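Local coordinates for flagellar basal body protein (Helicobacter pylori, PDB 5NPY) that probably builds, as the hook protein FlgE2, part of the curved hook that joins the flagellar filament to its rotary motor, at residues Y356-Y364 against S464-P475; V144-I152 against V499-I507. All coordinates share one frame; numbering follows the deposited sequence.

Interaction 1 of 2, residues Y356-Y364 against S464-P475; sequences YYSTEVDIY and SKLLEASQDGKP
Y357 lies flat against S464 at the start of this contact between strands 356-364 and 465-471, which run in roughly the same direction (34° between them) in different sheets. The S464 CB methylene sits 3.5 Å from the centroid of the Y357 ring, a CH-pi contact over the face. With Y357 CG anti to the backbone N (chi1 -164°), the ring reaches across to the neighbouring chain, and its OH comes within 3.3 Å of K465 CA. A water links the backbone carbonyl Y356 O to the S464 hydroxyl, donating to the first and accepting from S464 OG, which is also hydrogen-bonded to the backbone N of N200.

Midway, both methyls of V361 meet the A469 methyl, CG2 to CB at 3.8 Å. Q471 then spans the gap with an extended side chain: CB and CG carry it across, CD arrives 3.5 Å from D362 O, NE2 donates to D362 O at 2.8 Å, and OE1 rests 3.5 Å from I363 CG2 while accepting a hydrogen bond from S190. The two bonds fix the flip of the amide. Beyond it, the Y364 ring is covered on one face by P475, whose CD stands 4.0 Å from the ring centroid.

The Q471 amide bond to D362 O is thus set among ring-face and methyl contacts: two sheets packed through their side chains, with a side-chain amide reaching the backbone of the other sheet.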
# COMPACT_ATOMS: atom_id res chain seq x y z
N TYR A 356 7.50 8.80 16.51
CA TYR A 356 7.91 9.03 15.14
C TYR A 356 7.78 7.74 14.35
O TYR A 356 7.81 6.64 14.91
CB TYR A 356 9.36 9.55 15.07
CG TYR A 356 9.88 9.78 13.66
CD1 TYR A 356 10.73 8.87 13.05
CD2 TYR A 356 9.52 10.92 12.95
CE1 TYR A 356 11.22 9.10 11.75
CE2 TYR A 356 9.98 11.14 11.67
CZ TYR A 356 10.82 10.25 11.08
OH TYR A 356 11.27 10.53 9.81
N TYR A 357 7.60 7.88 13.03
CA TYR A 357 7.79 6.75 12.11
C TYR A 357 7.96 7.31 10.70
O TYR A 357 7.74 8.50 10.45
CB TYR A 357 6.62 5.75 12.18
CG TYR A 357 6.97 4.40 11.55
CD1 TYR A 357 8.13 3.73 11.91
CD2 TYR A 357 6.15 3.83 10.57
CE1 TYR A 357 8.47 2.50 11.34
CE2 TYR A 357 6.47 2.60 9.98
CZ TYR A 357 7.65 1.94 10.38
OH TYR A 357 8.01 0.74 9.85
N SER A 358 8.39 6.44 9.78
CA SER A 358 8.57 6.81 8.39
C SER A 358 8.35 5.58 7.51
O SER A 358 8.69 4.46 7.90
CB SER A 358 9.96 7.40 8.12
OG SER A 358 10.95 6.46 8.48
N THR A 359 7.74 5.79 6.35
CA THR A 359 7.48 4.72 5.40
C THR A 359 7.93 5.21 4.03
O THR A 359 8.21 6.39 3.84
CB THR A 359 6.00 4.33 5.35
OG1 THR A 359 5.23 5.41 4.80
CG2 THR A 359 5.50 3.97 6.78
N GLU A 360 8.00 4.29 3.08
CA GLU A 360 8.54 4.60 1.76
C GLU A 360 8.06 3.53 0.79
O GLU A 360 8.13 2.34 1.10
CB GLU A 360 10.07 4.66 1.82
CG GLU A 360 10.78 5.03 0.52
CD GLU A 360 12.31 4.87 0.62
OE1 GLU A 360 12.98 5.80 1.13
OE2 GLU A 360 12.83 3.81 0.21
N VAL A 361 7.53 3.97 -0.35
CA VAL A 361 6.94 3.12 -1.38
C VAL A 361 7.64 3.41 -2.70
O VAL A 361 7.89 4.58 -3.04
CB VAL A 361 5.42 3.38 -1.50
CG1 VAL A 361 4.80 2.56 -2.62
CG2 VAL A 361 4.71 3.09 -0.16
N ASP A 362 7.95 2.36 -3.46
CA ASP A 362 8.49 2.54 -4.80
C ASP A 362 7.36 2.94 -5.74
O ASP A 362 6.35 2.25 -5.85
CB ASP A 362 9.15 1.25 -5.31
CG ASP A 362 10.36 0.83 -4.48
OD1 ASP A 362 10.65 -0.39 -4.43
OD2 ASP A 362 11.03 1.71 -3.90
N ILE A 363 7.55 4.05 -6.45
CA ILE A 363 6.59 4.46 -7.46
C ILE A 363 7.34 4.76 -8.75
O ILE A 363 8.56 4.92 -8.76
CB ILE A 363 5.73 5.67 -7.02
CG1 ILE A 363 6.60 6.92 -6.89
CG2 ILE A 363 4.99 5.33 -5.71
CD1 ILE A 363 5.80 8.22 -6.72
N TYR A 364 6.58 4.82 -9.85
CA TYR A 364 7.14 4.82 -11.19
C TYR A 364 6.46 5.85 -12.06
O TYR A 364 5.23 5.98 -12.02
CB TYR A 364 7.01 3.43 -11.83
CG TYR A 364 7.54 2.35 -10.92
CD1 TYR A 364 6.69 1.61 -10.10
CD2 TYR A 364 8.90 2.09 -10.86
CE1 TYR A 364 7.19 0.64 -9.25
CE2 TYR A 364 9.41 1.12 -10.01
CZ TYR A 364 8.55 0.40 -9.20
OH TYR A 364 9.06 -0.57 -8.35
N SER A 464 5.86 -0.56 15.01
CA SER A 464 5.59 0.26 13.82
C SER A 464 6.13 -0.47 12.59
O SER A 464 7.24 -1.01 12.60
CB SER A 464 6.23 1.64 13.95
OG SER A 464 5.68 2.33 15.05
N LYS A 465 5.31 -0.54 11.54
CA LYS A 465 5.61 -1.45 10.45
C LYS A 465 4.78 -1.07 9.23
O LYS A 465 3.59 -0.77 9.37
CB LYS A 465 5.29 -2.90 10.83
CG LYS A 465 5.78 -3.96 9.87
CD LYS A 465 5.35 -5.39 10.33
CE LYS A 465 5.51 -5.63 11.84
NZ LYS A 465 6.95 -5.89 12.27
N LEU A 466 5.39 -1.15 8.05
CA LEU A 466 4.64 -1.09 6.81
C LEU A 466 4.16 -2.49 6.42
O LEU A 466 4.97 -3.38 6.15
CB LEU A 466 5.47 -0.46 5.70
CG LEU A 466 4.69 -0.44 4.38
CD1 LEU A 466 3.63 0.70 4.40
CD2 LEU A 466 5.67 -0.21 3.24
N LEU A 467 2.85 -2.67 6.42
CA LEU A 467 2.23 -3.96 6.14
C LEU A 467 2.20 -4.27 4.65
O LEU A 467 2.62 -5.36 4.23
CB LEU A 467 0.81 -3.98 6.69
CG LEU A 467 0.73 -3.45 8.11
CD1 LEU A 467 -0.68 -3.64 8.59
CD2 LEU A 467 1.72 -4.26 9.00
N GLU A 468 1.68 -3.35 3.84
CA GLU A 468 1.51 -3.58 2.41
C GLU A 468 1.41 -2.24 1.69
O GLU A 468 0.84 -1.30 2.23
CB GLU A 468 0.25 -4.41 2.14
CG GLU A 468 0.04 -4.83 0.70
CD GLU A 468 -1.27 -5.57 0.51
OE1 GLU A 468 -2.27 -5.12 1.08
OE2 GLU A 468 -1.29 -6.61 -0.19
N ALA A 469 1.98 -2.17 0.48
CA ALA A 469 1.81 -1.03 -0.42
C ALA A 469 1.17 -1.52 -1.71
O ALA A 469 1.75 -2.33 -2.43
CB ALA A 469 3.14 -0.33 -0.71
N SER A 470 -0.03 -1.04 -1.98
CA SER A 470 -0.79 -1.34 -3.18
C SER A 470 -0.76 -0.12 -4.10
O SER A 470 -0.83 1.03 -3.64
CB SER A 470 -2.24 -1.71 -2.84
OG SER A 470 -2.30 -2.85 -1.98
N GLN A 471 -0.65 -0.36 -5.39
CA GLN A 471 -0.29 0.71 -6.30
C GLN A 471 -0.36 0.21 -7.73
O GLN A 471 -0.01 -0.94 -8.00
CB GLN A 471 1.11 1.23 -5.99
CG GLN A 471 1.60 2.19 -6.96
CD GLN A 471 3.06 2.16 -7.07
OE1 GLN A 471 3.63 2.85 -7.81
NE2 GLN A 471 3.69 1.37 -6.36
N ASP A 472 -0.79 1.07 -8.64
CA ASP A 472 -1.01 0.63 -10.00
C ASP A 472 0.21 0.81 -10.88
O ASP A 472 0.20 0.33 -12.02
CB ASP A 472 -2.23 1.38 -10.59
CG ASP A 472 -2.06 2.90 -10.59
OD1 ASP A 472 -2.78 3.57 -11.35
OD2 ASP A 472 -1.22 3.42 -9.82
N GLY A 473 1.27 1.46 -10.41
CA GLY A 473 2.43 1.71 -11.26
C GLY A 473 3.31 0.47 -11.38
O GLY A 473 3.37 -0.35 -10.48
N LYS A 474 3.98 0.35 -12.53
CA LYS A 474 4.78 -0.84 -12.88
C LYS A 474 6.06 -0.39 -13.56
O LYS A 474 6.05 0.59 -14.32
CB LYS A 474 4.05 -1.81 -13.83
CG LYS A 474 2.64 -2.22 -13.43
CD LYS A 474 2.61 -3.49 -12.61
CE LYS A 474 1.35 -3.56 -11.75
NZ LYS A 474 1.46 -2.70 -10.52
N PRO A 475 7.17 -1.07 -13.30
CA PRO A 475 8.42 -0.75 -14.01
C PRO A 475 8.59 -1.52 -15.31
O PRO A 475 7.94 -2.54 -15.57
CB PRO A 475 9.50 -1.16 -12.99
CG PRO A 475 8.86 -2.28 -12.22
CD PRO A 475 7.38 -2.00 -12.18
O HOH W 1 7.16 4.35 15.93
O HOH W 2 8.18 -2.08 7.79

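Interaction 2 of 2, residues V144-I152 against V499-I507; sequences VYGIDLKKI and VEPVARIGI
Y145 and G506 begin a short, irregular run of backbone hydrogen bonds between antiparallel strands. G506 N donates to Y145 O at 2.8 Å; R504 N gives to I147 O, and the return bond from I147 N is weak. L149 N donates to V502 O at 3.2 Å, at the classic bulge that V502 and A503 form against I490 on the next strand. G146 CA adds a CA-H...O contact of 3.1 Å to R504 O, the chains being close where G146 faces I505 and G506.

The charged contact across the segments belongs to K151. Its chain bends at chi3 (-108°), turning NZ onto P501 O at 2.8 Å, nearly in line with the carbonyl, and into a salt bridge with E500 OE1 at 3.0 Å. D165 is a second anionic partner of this ammonium, while E500 OE2 is held by S159. The R504 guanidinium runs on to L169 O and a cation-pi contact with W546.

Apolar contacts come next. I152 CD1 presses on V502 CB at 3.5 Å, tighter than usual. The aliphatic parts of I147 and R504 lie side by side, CG1 to CG at 3.7 Å.

Within 144-152, K150 N donates to D148 OD1 at 2.8 Å in an Asx turn. Antiparallel pairing, ending at a bulge on one strand and an Asx turn on the other, joins the FlgE/F/G D1 region to a strand from late in the chain.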
# COMPACT_ATOMS: atom_id res chain seq x y z
N VAL A 144 -3.88 -21.92 -33.95
CA VAL A 144 -4.39 -22.52 -32.72
C VAL A 144 -5.38 -21.55 -32.08
O VAL A 144 -5.04 -20.41 -31.77
CB VAL A 144 -3.24 -22.84 -31.77
CG1 VAL A 144 -3.76 -23.54 -30.52
CG2 VAL A 144 -2.19 -23.68 -32.49
N TYR A 145 -6.61 -22.02 -31.86
CA TYR A 145 -7.65 -21.20 -31.25
C TYR A 145 -7.66 -21.36 -29.73
O TYR A 145 -7.52 -22.48 -29.21
CB TYR A 145 -9.05 -21.54 -31.79
CG TYR A 145 -9.31 -21.00 -33.17
CD1 TYR A 145 -8.36 -21.14 -34.16
CD2 TYR A 145 -10.51 -20.35 -33.48
CE1 TYR A 145 -8.55 -20.66 -35.42
CE2 TYR A 145 -10.72 -19.86 -34.78
CZ TYR A 145 -9.72 -20.02 -35.73
OH TYR A 145 -9.82 -19.57 -37.03
N GLY A 146 -7.87 -20.24 -29.05
CA GLY A 146 -8.02 -20.21 -27.61
C GLY A 146 -8.62 -18.90 -27.16
O GLY A 146 -9.09 -18.10 -27.97
N ILE A 147 -8.59 -18.69 -25.85
CA ILE A 147 -9.01 -17.41 -25.28
C ILE A 147 -7.85 -16.43 -25.42
O ILE A 147 -6.85 -16.52 -24.70
CB ILE A 147 -9.44 -17.54 -23.82
CG1 ILE A 147 -10.57 -18.57 -23.64
CG2 ILE A 147 -9.87 -16.17 -23.29
CD1 ILE A 147 -11.98 -17.97 -23.59
N ASP A 148 -7.97 -15.50 -26.36
CA ASP A 148 -7.02 -14.40 -26.47
C ASP A 148 -7.46 -13.32 -25.48
O ASP A 148 -8.53 -12.74 -25.64
CB ASP A 148 -7.00 -13.88 -27.91
CG ASP A 148 -6.02 -12.73 -28.12
OD1 ASP A 148 -5.31 -12.35 -27.16
OD2 ASP A 148 -5.94 -12.23 -29.27
N LEU A 149 -6.64 -13.07 -24.45
CA LEU A 149 -6.97 -12.01 -23.50
C LEU A 149 -6.75 -10.63 -24.09
O LEU A 149 -7.26 -9.64 -23.55
CB LEU A 149 -6.15 -12.15 -22.20
CG LEU A 149 -6.55 -13.25 -21.20
CD1 LEU A 149 -5.70 -13.17 -19.93
CD2 LEU A 149 -8.02 -13.14 -20.85
N LYS A 150 -6.01 -10.55 -25.20
CA LYS A 150 -5.79 -9.31 -25.93
C LYS A 150 -5.04 -8.30 -25.08
O LYS A 150 -5.38 -7.11 -25.02
CB LYS A 150 -7.11 -8.73 -26.47
CG LYS A 150 -7.80 -9.67 -27.45
CD LYS A 150 -8.84 -8.95 -28.30
CE LYS A 150 -9.44 -9.89 -29.35
NZ LYS A 150 -10.21 -11.02 -28.73
N LYS A 151 -4.01 -8.78 -24.40
CA LYS A 151 -3.11 -7.94 -23.63
C LYS A 151 -1.81 -7.66 -24.35
O LYS A 151 -0.99 -6.91 -23.83
CB LYS A 151 -2.80 -8.59 -22.28
CG LYS A 151 -4.00 -8.85 -21.42
CD LYS A 151 -3.63 -8.77 -19.98
CE LYS A 151 -3.63 -10.13 -19.34
NZ LYS A 151 -2.77 -10.14 -18.12
N ILE A 152 -1.57 -8.27 -25.51
CA ILE A 152 -0.32 -8.09 -26.25
C ILE A 152 -0.59 -7.13 -27.39
O ILE A 152 -1.34 -7.45 -28.32
CB ILE A 152 0.26 -9.41 -26.76
CG1 ILE A 152 0.89 -10.22 -25.62
CG2 ILE A 152 1.32 -9.13 -27.81
CD1 ILE A 152 -0.09 -11.00 -24.78
N VAL A 499 4.16 -11.67 -13.38
CA VAL A 499 3.69 -12.87 -14.07
C VAL A 499 2.20 -12.70 -14.31
O VAL A 499 1.40 -12.72 -13.37
CB VAL A 499 3.97 -14.14 -13.25
CG1 VAL A 499 3.28 -15.33 -13.89
CG2 VAL A 499 5.47 -14.37 -13.14
N GLU A 500 1.82 -12.51 -15.57
CA GLU A 500 0.41 -12.35 -15.89
C GLU A 500 0.04 -13.33 -16.99
O GLU A 500 0.79 -13.48 -17.96
CB GLU A 500 0.08 -10.92 -16.36
CG GLU A 500 0.53 -9.83 -15.41
CD GLU A 500 -0.03 -8.47 -15.77
OE1 GLU A 500 -0.72 -8.35 -16.81
OE2 GLU A 500 0.23 -7.51 -15.01
N PRO A 501 -1.10 -13.99 -16.87
CA PRO A 501 -1.59 -14.80 -17.98
C PRO A 501 -1.91 -13.90 -19.16
O PRO A 501 -2.21 -12.71 -19.00
CB PRO A 501 -2.84 -15.47 -17.41
CG PRO A 501 -3.29 -14.55 -16.32
CD PRO A 501 -2.04 -13.97 -15.74
N VAL A 502 -1.82 -14.47 -20.37
CA VAL A 502 -2.17 -13.76 -21.59
C VAL A 502 -3.16 -14.51 -22.46
O VAL A 502 -3.81 -13.88 -23.31
CB VAL A 502 -0.89 -13.42 -22.41
CG1 VAL A 502 0.12 -12.70 -21.54
CG2 VAL A 502 -0.28 -14.69 -23.00
N ALA A 503 -3.31 -15.82 -22.31
CA ALA A 503 -4.17 -16.64 -23.17
C ALA A 503 -4.41 -17.98 -22.50
O ALA A 503 -3.86 -18.28 -21.43
CB ALA A 503 -3.54 -16.83 -24.56
N ARG A 504 -5.26 -18.79 -23.13
CA ARG A 504 -5.33 -20.22 -22.82
C ARG A 504 -5.64 -20.98 -24.10
O ARG A 504 -6.26 -20.45 -25.02
CB ARG A 504 -6.38 -20.56 -21.76
CG ARG A 504 -7.82 -20.58 -22.25
CD ARG A 504 -8.75 -20.78 -21.07
NE ARG A 504 -8.52 -22.09 -20.44
CZ ARG A 504 -8.90 -22.40 -19.21
NH1 ARG A 504 -9.51 -21.51 -18.44
NH2 ARG A 504 -8.65 -23.61 -18.73
N ILE A 505 -5.18 -22.23 -24.13
CA ILE A 505 -5.38 -23.09 -25.30
C ILE A 505 -6.83 -23.54 -25.36
O ILE A 505 -7.39 -24.04 -24.37
CB ILE A 505 -4.44 -24.31 -25.24
CG1 ILE A 505 -2.98 -23.86 -25.10
CG2 ILE A 505 -4.61 -25.18 -26.48
CD1 ILE A 505 -2.43 -23.18 -26.34
N GLY A 506 -7.46 -23.35 -26.52
CA GLY A 506 -8.79 -23.89 -26.73
C GLY A 506 -8.81 -25.40 -26.58
O GLY A 506 -7.89 -26.11 -27.01
N ILE A 507 -9.87 -25.89 -25.93
CA ILE A 507 -10.15 -27.32 -25.80
C ILE A 507 -11.66 -27.49 -25.96
O ILE A 507 -12.44 -26.76 -25.36
CB ILE A 507 -9.70 -27.88 -24.43
CG1 ILE A 507 -8.18 -27.89 -24.32
CG2 ILE A 507 -10.21 -29.31 -24.24
CD1 ILE A 507 -7.51 -29.02 -25.08
O HOH W 3 -3.40 -11.27 -24.52

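Interaction 1 is nested within the loop closed by interaction 2: the chain leaves 144-152, builds the parts that hold 356-364 and 464-475, and returns at 499-507. Their centres lie about 32 Å apart, and although the nearest atoms come to about 5 Å, the two do not touch. The centre of interaction 2 lies about 30 Å from the centre of the chain, and this contact joins neighbouring strands by backbone hydrogen bonds; interaction 1, centred only 5 Å away, packs strands of separate sheets. Strand 346-364 also pairs with strand 370-381, whose final residues T380 and N381 help line the tris-hydroxymethyl-methyl-ammonium pocket, so 356-364, half of interaction 1, shares a sheet with part of that site.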